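Long-range contact in hydrogen peroxide-inducible genes activator (Corynebacterium glutamicum, PDB 6G1D), which probably senses hydrogen peroxide through a redox-reactive regulatory domain and controls transcription as a LysR-type DNA-binding regulator: residues B[98-108]-B[128-138]. The protein carries 1 engineered substitution. Numbering follows the deposited sequence.
Sequences LTGPLTVGIIP and DLEPHIVEDQT
Leu129 holds its CG trans to the backbone nitrogen (chi1 -167°), which swings CD1 back over the neighbouring strand, 3.8 Å from Leu102 CB and 4.0 Å from Leu98 CD2. A branched aliphatic chain suits this spot: Leu98 runs alongside it, and Val122 of helix 111-125 also packs against it. Farther along the same face, the chi1 of -55° in Ile133 sets CG1 beside the backbone N, and the second torsion, folded the same way, carries CD1 to Val104 CB at 4.2 Å, while its CG2 meets Ile106 CD1. The other face is more polar. Thr103 places OG1 3.7 Å from His132 CB, a van der Waals contact, and turns its methyl CG2 to Val134 CG2; Pro101 CB lies near the plane of the imidazole, at its edge.

Between the two faces, eight backbone hydrogen bonds, from Gly100 N to Asp128 O through Asp136 N to Ile106 O, join segments 98-108 and 128-138 in parallel register. The one from Val104 N to His132 O, 2.8 Å long, is nearly straight at 171°. Gly100 suits the first pairing because its positive phi favours a residue without a side chain, and Pro101 fits the next because its missing N-H faces no acceptor on the partner strand, whose Glu130 O receives Leu102 N instead. Helix 111-125 connects the strands, making a beta-alpha-beta unit of the LysR substrate-binding domain.

At the far end the extended Glu135 carries OE2 to within 3.5 Å of Pro108 CA, and one water donates to both this oxygen and Pro108 O. OE2 also pairs with the hydroxyl of Thr239, and OE1 with the backbone N atoms of Ser235 and Ser236, all of the second subunit. These backbone and hydroxyl partners and the water would be expected to stabilise the buried carboxylate as an anion where this strand meets the second subunit.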
ATOM      1  N   LEU B  98      21.730  -0.934  29.618  1.00 51.69           N
ATOM      2  CA  LEU B  98      21.292  -2.070  28.842  1.00 49.86           C
ATOM      3  C   LEU B  98      20.401  -3.029  29.607  1.00 50.56           C
ATOM      4  O   LEU B  98      20.603  -4.229  29.599  1.00 46.70           O
ATOM      5  CB  LEU B  98      22.423  -2.753  28.078  1.00 47.57           C
ATOM      6  CG  LEU B  98      22.977  -1.868  26.978  1.00 49.02           C
ATOM      7  CD1 LEU B  98      24.054  -2.580  26.199  1.00 49.38           C
ATOM      8  CD2 LEU B  98      21.857  -1.432  26.068  1.00 48.32           C
ATOM      9  N   THR B  99      19.459  -2.458  30.337  1.00 53.14           N
ATOM     10  CA  THR B  99      18.444  -3.243  30.989  1.00 54.99           C
ATOM     11  C   THR B  99      17.125  -2.721  30.427  1.00 54.58           C
ATOM     12  O   THR B  99      17.025  -1.557  29.962  1.00 54.63           O
ATOM     13  CB  THR B  99      18.498  -3.088  32.517  1.00 57.16           C
ATOM     14  OG1 THR B  99      18.297  -1.740  32.851  1.00 53.69           O
ATOM     15  CG2 THR B  99      19.878  -3.443  33.081  1.00 56.10           C
ATOM     16  N   GLY B 100      16.079  -3.546  30.486  1.00 53.03           N
ATOM     17  CA  GLY B 100      14.780  -3.160  29.990  1.00 55.01           C
ATOM     18  C   GLY B 100      14.688  -3.160  28.473  1.00 50.80           C
ATOM     19  O   GLY B 100      15.608  -3.604  27.790  1.00 54.51           O
ATOM     20  N   PRO B 101      13.568  -2.674  27.938  1.00 54.05           N
ATOM     21  CA  PRO B 101      13.325  -2.600  26.502  1.00 54.21           C
ATOM     22  C   PRO B 101      14.363  -1.776  25.771  1.00 49.05           C
ATOM     23  O   PRO B 101      14.811  -0.758  26.263  1.00 48.19           O
ATOM     24  CB  PRO B 101      11.961  -1.901  26.400  1.00 54.67           C
ATOM     25  CG  PRO B 101      11.289  -2.190  27.677  1.00 60.84           C
ATOM     26  CD  PRO B 101      12.376  -2.277  28.703  1.00 57.87           C
ATOM     27  N   LEU B 102      14.759  -2.266  24.609  1.00 42.74           N
ATOM     28  CA  LEU B 102      15.536  -1.510  23.653  1.00 41.62           C
ATOM     29  C   LEU B 102      14.998  -1.946  22.308  1.00 40.77           C
ATOM     30  O   LEU B 102      15.051  -3.119  21.988  1.00 41.34           O
ATOM     31  CB  LEU B 102      17.020  -1.856  23.770  1.00 40.53           C
ATOM     32  CG  LEU B 102      17.971  -1.106  22.830  1.00 39.54           C
ATOM     33  CD1 LEU B 102      18.032   0.374  23.202  1.00 40.62           C
ATOM     34  CD2 LEU B 102      19.349  -1.745  22.838  1.00 39.49           C
ATOM     35  N   THR B 103      14.495  -1.009  21.528  1.00 44.65           N
ATOM     36  CA  THR B 103      14.025  -1.307  20.198  1.00 41.98           C
ATOM     37  C   THR B 103      15.106  -0.898  19.214  1.00 41.32           C
ATOM     38  O   THR B 103      15.498   0.279  19.144  1.00 41.99           O
ATOM     39  CB  THR B 103      12.703  -0.596  19.937  1.00 43.96           C
ATOM     40  OG1 THR B 103      11.785  -1.034  20.921  1.00 46.22           O
ATOM     41  CG2 THR B 103      12.151  -0.978  18.524  1.00 46.18           C
ATOM     42  N   VAL B 104      15.575  -1.870  18.434  1.00 37.76           N
ATOM     43  CA  VAL B 104      16.678  -1.683  17.506  1.00 36.57           C
ATOM     44  C   VAL B 104      16.146  -1.852  16.082  1.00 36.15           C
ATOM     45  O   VAL B 104      15.568  -2.870  15.740  1.00 35.95           O
ATOM     46  CB  VAL B 104      17.782  -2.720  17.788  1.00 35.56           C
ATOM     47  CG1 VAL B 104      18.961  -2.520  16.870  1.00 34.55           C
ATOM     48  CG2 VAL B 104      18.273  -2.588  19.235  1.00 36.18           C
ATOM     49  N   GLY B 105      16.316  -0.819  15.274  1.00 40.24           N
ATOM     50  CA  GLY B 105      16.007  -0.874  13.851  1.00 40.61           C
ATOM     51  C   GLY B 105      17.257  -1.381  13.145  1.00 39.67           C
ATOM     52  O   GLY B 105      18.367  -0.984  13.499  1.00 40.43           O
ATOM     53  N   ILE B 106      17.082  -2.272  12.166  1.00 33.95           N
ATOM     54  CA  ILE B 106      18.220  -2.737  11.374  1.00 32.88           C
ATOM     55  C   ILE B 106      17.817  -2.878   9.919  1.00 32.77           C
ATOM     56  O   ILE B 106      16.750  -3.398   9.635  1.00 33.14           O
ATOM     57  CB  ILE B 106      18.750  -4.099  11.846  1.00 32.21           C
ATOM     58  CG1 ILE B 106      18.915  -4.153  13.368  1.00 32.88           C
ATOM     59  CG2 ILE B 106      20.064  -4.428  11.152  1.00 31.25           C
ATOM     60  CD1 ILE B 106      19.333  -5.522  13.921  1.00 32.90           C
ATOM     61  N   ILE B 107      18.708  -2.449   9.023  1.00 34.48           N
ATOM     62  CA  ILE B 107      18.501  -2.602   7.585  1.00 34.31           C
ATOM     63  C   ILE B 107      18.484  -4.093   7.151  1.00 34.52           C
ATOM     64  O   ILE B 107      19.181  -4.933   7.756  1.00 33.17           O
ATOM     65  CB  ILE B 107      19.524  -1.795   6.762  1.00 33.41           C
ATOM     66  CG1 ILE B 107      20.962  -2.252   7.018  1.00 33.60           C
ATOM     67  CG2 ILE B 107      19.392  -0.298   7.047  1.00 35.12           C
ATOM     68  CD1 ILE B 107      21.962  -1.625   6.084  1.00 36.47           C
ATOM     69  N   PRO B 108      17.661  -4.435   6.142  1.00 35.65           N
ATOM     70  CA  PRO B 108      17.443  -5.850   5.822  1.00 38.11           C
ATOM     71  C   PRO B 108      18.657  -6.631   5.316  1.00 34.89           C
ATOM     72  O   PRO B 108      18.658  -7.857   5.420  1.00 40.33           O
ATOM     73  CB  PRO B 108      16.382  -5.821   4.716  1.00 38.85           C
ATOM     74  CG  PRO B 108      15.821  -4.461   4.691  1.00 41.32           C
ATOM     75  CD  PRO B 108      16.735  -3.542   5.408  1.00 40.01           C
ATOM     76  N   ASP B 128      18.946  -8.880  31.463  1.00 51.41           N
ATOM     77  CA  ASP B 128      17.803  -8.005  31.722  1.00 53.15           C
ATOM     78  C   ASP B 128      17.422  -7.105  30.519  1.00 50.62           C
ATOM     79  O   ASP B 128      16.427  -6.383  30.589  1.00 49.60           O
ATOM     80  CB  ASP B 128      18.058  -7.156  32.970  1.00 55.17           C
ATOM     81  CG  ASP B 128      18.294  -8.000  34.224  1.00 63.22           C
ATOM     82  OD1 ASP B 128      19.392  -7.854  34.797  1.00 66.06           O
ATOM     83  OD2 ASP B 128      17.388  -8.780  34.620  1.00 63.60           O
ATOM     84  N   LEU B 129      18.209  -7.129  29.436  1.00 52.25           N
ATOM     85  CA  LEU B 129      17.853  -6.426  28.204  1.00 50.35           C
ATOM     86  C   LEU B 129      16.707  -7.189  27.519  1.00 52.50           C
ATOM     87  O   LEU B 129      16.736  -8.416  27.469  1.00 55.01           O
ATOM     88  CB  LEU B 129      19.026  -6.307  27.256  1.00 48.71           C
ATOM     89  CG  LEU B 129      18.926  -5.355  26.067  1.00 51.08           C
ATOM     90  CD1 LEU B 129      18.802  -3.908  26.490  1.00 51.97           C
ATOM     91  CD2 LEU B 129      20.221  -5.433  25.266  1.00 51.82           C
ATOM     92  N   GLU B 130      15.702  -6.445  27.049  1.00 51.45           N
ATOM     93  CA  GLU B 130      14.542  -6.990  26.346  1.00 55.57           C
ATOM     94  C   GLU B 130      14.569  -6.407  24.934  1.00 54.34           C
ATOM     95  O   GLU B 130      13.928  -5.380  24.672  1.00 50.61           O
ATOM     96  CB  GLU B 130      13.225  -6.564  27.000  1.00 57.17           C
ATOM     97  CG  GLU B 130      12.859  -7.188  28.325  1.00 68.11           C
ATOM     98  CD  GLU B 130      11.388  -6.842  28.686  1.00 77.75           C
ATOM     99  OE1 GLU B 130      10.750  -5.889  28.109  1.00 71.98           O
ATOM    100  OE2 GLU B 130      10.856  -7.541  29.557  1.00 82.48           O
ATOM    101  N   PRO B 131      15.308  -7.038  24.020  1.00 45.49           N
ATOM    102  CA  PRO B 131      15.417  -6.447  22.693  1.00 51.37           C
ATOM    103  C   PRO B 131      14.154  -6.660  21.831  1.00 45.32           C
ATOM    104  O   PRO B 131      13.457  -7.662  21.944  1.00 44.81           O
ATOM    105  CB  PRO B 131      16.655  -7.141  22.103  1.00 48.06           C
ATOM    106  CG  PRO B 131      16.715  -8.452  22.828  1.00 46.97           C
ATOM    107  CD  PRO B 131      15.982  -8.342  24.111  1.00 50.11           C
ATOM    108  N   HIS B 132      13.858  -5.658  21.023  1.00 49.32           N
ATOM    109  CA  HIS B 132      12.792  -5.679  20.038  1.00 47.35           C
ATOM    110  C   HIS B 132      13.471  -5.215  18.774  1.00 46.00           C
ATOM    111  O   HIS B 132      14.267  -4.274  18.802  1.00 46.06           O
ATOM    112  CB  HIS B 132      11.658  -4.750  20.473  1.00 48.20           C
ATOM    113  CG  HIS B 132      11.014  -5.192  21.742  1.00 54.49           C
ATOM    114  ND1 HIS B 132      11.189  -4.540  22.941  1.00 58.52           N
ATOM    115  CD2 HIS B 132      10.257  -6.278  22.011  1.00 56.26           C
ATOM    116  CE1 HIS B 132      10.541  -5.189  23.889  1.00 60.13           C
ATOM    117  NE2 HIS B 132       9.968  -6.249  23.351  1.00 57.29           N
ATOM    118  N   ILE B 133      13.198  -5.920  17.687  1.00 38.16           N
ATOM    119  CA  ILE B 133      13.916  -5.751  16.453  1.00 37.21           C
ATOM    120  C   ILE B 133      12.910  -5.290  15.426  1.00 37.40           C
ATOM    121  O   ILE B 133      11.869  -5.896  15.275  1.00 38.16           O
ATOM    122  CB  ILE B 133      14.576  -7.074  15.980  1.00 36.46           C
ATOM    123  CG1 ILE B 133      15.472  -7.653  17.085  1.00 36.48           C
ATOM    124  CG2 ILE B 133      15.374  -6.829  14.710  1.00 35.83           C
ATOM    125  CD1 ILE B 133      16.614  -6.736  17.520  1.00 37.72           C
ATOM    126  N   VAL B 134      13.225  -4.195  14.743  1.00 38.33           N
ATOM    127  CA  VAL B 134      12.459  -3.736  13.615  1.00 39.00           C
ATOM    128  C   VAL B 134      13.361  -3.728  12.385  1.00 38.00           C
ATOM    129  O   VAL B 134      14.318  -2.978  12.320  1.00 36.82           O
ATOM    130  CB  VAL B 134      11.897  -2.319  13.873  1.00 39.30           C
ATOM    131  CG1 VAL B 134      11.152  -1.806  12.650  1.00 40.77           C
ATOM    132  CG2 VAL B 134      10.949  -2.364  15.061  1.00 40.93           C
ATOM    133  N   GLU B 135      13.058  -4.604  11.445  1.00 43.09           N
ATOM    134  CA  GLU B 135      13.865  -4.749  10.246  1.00 44.52           C
ATOM    135  C   GLU B 135      13.128  -3.950   9.178  1.00 48.19           C
ATOM    136  O   GLU B 135      11.994  -4.272   8.846  1.00 50.17           O
ATOM    137  CB  GLU B 135      13.945  -6.210   9.831  1.00 45.59           C
ATOM    138  CG  GLU B 135      14.746  -6.431   8.568  1.00 48.41           C
ATOM    139  CD  GLU B 135      14.755  -7.876   8.099  1.00 48.91           C
ATOM    140  OE1 GLU B 135      13.685  -8.540   8.181  1.00 45.16           O
ATOM    141  OE2 GLU B 135      15.808  -8.325   7.605  1.00 53.85           O
ATOM    142  N   ASP B 136      13.744  -2.899   8.662  1.00 39.43           N
ATOM    143  CA  ASP B 136      13.095  -2.068   7.636  1.00 40.00           C
ATOM    144  C   ASP B 136      14.162  -1.264   6.928  1.00 38.95           C
ATOM    145  O   ASP B 136      15.285  -1.161   7.381  1.00 38.26           O
ATOM    146  CB  ASP B 136      12.020  -1.142   8.258  1.00 43.17           C
ATOM    147  CG  ASP B 136      10.816  -0.860   7.297  1.00 51.09           C
ATOM    148  OD1 ASP B 136      10.959  -0.884   6.050  1.00 51.70           O
ATOM    149  OD2 ASP B 136       9.703  -0.592   7.794  1.00 48.90           O
ATOM    150  N   GLN B 137      13.801  -0.714   5.778  1.00 44.45           N
ATOM    151  CA  GLN B 137      14.719   0.082   4.967  1.00 42.44           C
ATOM    152  C   GLN B 137      15.010   1.418   5.648  1.00 45.10           C
ATOM    153  O   GLN B 137      14.247   1.899   6.508  1.00 51.12           O
ATOM    154  CB  GLN B 137      14.121   0.288   3.574  1.00 46.88           C
ATOM    155  CG  GLN B 137      14.051  -1.025   2.790  1.00 47.45           C
ATOM    156  CD  GLN B 137      13.245  -0.940   1.483  1.00 55.01           C
ATOM    157  OE1 GLN B 137      13.307  -1.853   0.672  1.00 59.93           O
ATOM    158  NE2 GLN B 137      12.492   0.140   1.276  1.00 65.58           N
ATOM    159  N   THR B 138      16.115   2.005   5.211  1.00 41.49           N
ATOM    160  CA  THR B 138      16.742   3.148   5.850  1.00 44.64           C
ATOM    161  C   THR B 138      15.796   4.333   6.089  1.00 48.88           C
ATOM    162  O   THR B 138      15.723   4.865   7.196  1.00 48.41           O
ATOM    163  CB  THR B 138      17.971   3.569   5.013  1.00 46.91           C
ATOM    164  OG1 THR B 138      18.920   2.448   4.907  1.00 49.52           O
ATOM    165  CG2 THR B 138      18.656   4.757   5.636  1.00 47.65           C
TER
HETATM  166  O   HOH W   1      20.960  -6.733  31.459  1.00 58.02           O
HETATM  167  O   HOH W   2      16.235  -9.513   5.366  0.96 43.41           O